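Local atomic coordinates of tetratricopeptide repeat domain protein (Salinibacter ruber, PDB entry 3MA5), a protein that is of unknown function but carries tetratricopeptide repeats, helical hairpins that in related proteins commonly serve as scaffolds for protein-protein binding. Residues A12-H17 and A28-L33. Numbering follows the deposited sequence.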
loop_
_atom_site.group_PDB
_atom_site.type_symbol
_atom_site.label_atom_id
_atom_site.label_comp_id
_atom_site.label_asym_id
_atom_site.label_seq_id
_atom_site.Cartn_x
_atom_site.Cartn_y
_atom_site.Cartn_z
ATOM N N ALA A 12 5.961 9.360 -3.998
ATOM C CA ALA A 12 6.362 9.334 -5.401
ATOM C C ALA A 12 7.767 8.744 -5.497
ATOM O O ALA A 12 8.080 7.999 -6.428
ATOM C CB ALA A 12 6.332 10.753 -5.991
ATOM N N LEU A 13 8.604 9.090 -4.529
ATOM C CA LEU A 13 9.967 8.583 -4.461
ATOM C C LEU A 13 9.874 7.058 -4.503
ATOM O O LEU A 13 10.341 6.415 -5.446
ATOM C CB LEU A 13 10.596 9.019 -3.139
ATOM C CG LEU A 13 12.098 8.957 -2.859
ATOM C CD1 LEU A 13 12.797 8.032 -3.825
ATOM C CD2 LEU A 13 12.649 10.364 -2.963
ATOM N N ALA A 14 9.252 6.499 -3.466
ATOM C CA ALA A 14 9.046 5.061 -3.323
ATOM C C ALA A 14 8.508 4.452 -4.600
ATOM O O ALA A 14 8.795 3.308 -4.927
ATOM C CB ALA A 14 8.069 4.798 -2.202
ATOM N N GLN A 15 7.717 5.245 -5.309
ATOM C CA GLN A 15 7.074 4.848 -6.551
ATOM C C GLN A 15 7.980 4.708 -7.758
ATOM O O GLN A 15 7.751 3.856 -8.615
ATOM C CB GLN A 15 5.981 5.848 -6.868
ATOM C CG GLN A 15 4.685 5.597 -6.133
ATOM C CD GLN A 15 3.719 4.804 -6.981
ATOM O OE1 GLN A 15 3.727 3.575 -6.968
ATOM N NE2 GLN A 15 2.893 5.511 -7.752
ATOM N N GLU A 16 8.995 5.551 -7.846
ATOM C CA GLU A 16 9.909 5.464 -8.971
ATOM C C GLU A 16 10.730 4.192 -8.775
ATOM O O GLU A 16 10.922 3.418 -9.720
ATOM C CB GLU A 16 10.821 6.700 -9.039
ATOM C CG GLU A 16 10.160 8.050 -9.364
ATOM C CD GLU A 16 9.392 8.052 -10.684
ATOM O OE1 GLU A 16 9.487 7.064 -11.452
ATOM O OE2 GLU A 16 8.688 9.057 -10.945
ATOM N N HIS A 17 11.203 3.978 -7.548
ATOM C CA HIS A 17 11.964 2.771 -7.212
ATOM C C HIS A 17 11.226 1.551 -7.752
ATOM O O HIS A 17 11.737 0.826 -8.598
ATOM C CB HIS A 17 12.110 2.642 -5.701
ATOM C CG HIS A 17 13.133 3.558 -5.121
ATOM N ND1 HIS A 17 14.439 3.582 -5.560
ATOM C CD2 HIS A 17 13.057 4.474 -4.123
ATOM C CE1 HIS A 17 15.123 4.470 -4.860
ATOM N NE2 HIS A 17 14.305 5.024 -3.981
ATOM N N ALA A 28 10.834 -0.087 2.181
ATOM C CA ALA A 28 11.309 0.663 3.339
ATOM C C ALA A 28 10.450 1.917 3.470
ATOM O O ALA A 28 9.732 2.099 4.449
ATOM C CB ALA A 28 12.772 1.052 3.143
ATOM N N LEU A 29 10.526 2.774 2.462
ATOM C CA LEU A 29 9.760 4.013 2.431
ATOM C C LEU A 29 8.271 3.795 2.726
ATOM O O LEU A 29 7.694 4.478 3.573
ATOM C CB LEU A 29 9.917 4.688 1.060
ATOM C CG LEU A 29 11.283 5.286 0.708
ATOM C CD1 LEU A 29 11.308 5.654 -0.764
ATOM C CD2 LEU A 29 11.561 6.505 1.568
ATOM N N PHE A 30 7.649 2.842 2.033
ATOM C CA PHE A 30 6.228 2.574 2.234
ATOM C C PHE A 30 5.849 2.283 3.686
ATOM O O PHE A 30 4.891 2.856 4.203
ATOM C CB PHE A 30 5.758 1.411 1.343
ATOM C CG PHE A 30 5.478 1.807 -0.077
ATOM C CD1 PHE A 30 4.859 3.024 -0.374
ATOM C CD2 PHE A 30 5.813 0.960 -1.126
ATOM C CE1 PHE A 30 4.580 3.388 -1.696
ATOM C CE2 PHE A 30 5.538 1.315 -2.454
ATOM C CZ PHE A 30 4.921 2.529 -2.733
ATOM N N GLU A 31 6.597 1.390 4.329
ATOM C CA GLU A 31 6.321 0.999 5.710
ATOM C C GLU A 31 6.441 2.178 6.645
ATOM O O GLU A 31 5.640 2.335 7.572
ATOM C CB GLU A 31 7.284 -0.104 6.158
ATOM C CG GLU A 31 6.651 -1.483 6.238
ATOM C CD GLU A 31 7.687 -2.593 6.185
ATOM O OE1 GLU A 31 8.770 -2.401 6.771
ATOM O OE2 GLU A 31 7.424 -3.654 5.567
ATOM N N GLU A 32 7.456 2.994 6.384
ATOM C CA GLU A 32 7.754 4.194 7.155
ATOM C C GLU A 32 6.570 5.166 7.047
ATOM O O GLU A 32 6.022 5.637 8.048
ATOM C CB GLU A 32 9.015 4.792 6.560
ATOM C CG GLU A 32 9.547 6.034 7.188
ATOM C CD GLU A 32 10.614 6.641 6.294
ATOM O OE1 GLU A 32 10.261 6.976 5.131
ATOM O OE2 GLU A 32 11.790 6.770 6.729
ATOM N N LEU A 33 6.180 5.439 5.807
ATOM C CA LEU A 33 5.058 6.308 5.488
ATOM C C LEU A 33 3.804 5.878 6.186
ATOM O O LEU A 33 3.033 6.694 6.646
ATOM C CB LEU A 33 4.758 6.250 4.007
ATOM C CG LEU A 33 5.274 7.342 3.101
ATOM C CD1 LEU A 33 4.850 6.997 1.694
ATOM C CD2 LEU A 33 4.715 8.679 3.530
#
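Ala14 of 12-17 meets two side chains of 28-33 at once, Leu29 and Phe30, its methyl group lying between them. Toward Phe30 the approach is over a ring face: Ala14 CB stands 4.0 Å from the centroid of the Phe30 ring, only 18° off the ring normal, the geometry of a CH-pi contact. The methyl is displaced somewhat toward the rim, with Phe30 CE1 the nearest ring atom to Ala14 CB at 3.8 Å. The CA-CB bond of Phe30 does not aim at 12-17; with CG anti to the carbonyl carbon (chi1 -80°), the ring end comes nearer and presents a face to Ala14.

Leu29 works through one branch. Its CD1 comes to 3.6 Å from Ala14 CB and also packs against Ala14 CA, so that it touches backbone as well as methyl. The small Ala14 side chain lies where the helices come close: the CA atoms of Ala14 and Leu29 are 5.9 Å apart, and the axes of the two short segments approach to 9.3 Å, with 153° between their N-to-C directions. This near-antiparallel pairing, within residues 7-40, is the helical hairpin of a predicted tetratricopeptide repeat, helix 7-19 packed on helix 23-36.

The same Leu29 branch is bordered by two further residues of 12-17. The Leu13 side chain crosses that of Leu29 at roughly a right angle, with Leu13 CG 4.0 Å from Leu29 CD1. His17 also crosses Leu29 at about a right angle; Leu29 CD1 lies at the edge of the His17 ring, near its plane, 4.0 Å from His17 CD2. No hydrogen bond links 12-17 to 28-33, and their mutual contact is predominantly apolar. Phe30 additionally touches Thr43 and Leu47 of helix 42-53, connecting the hairpin to the next predicted repeat.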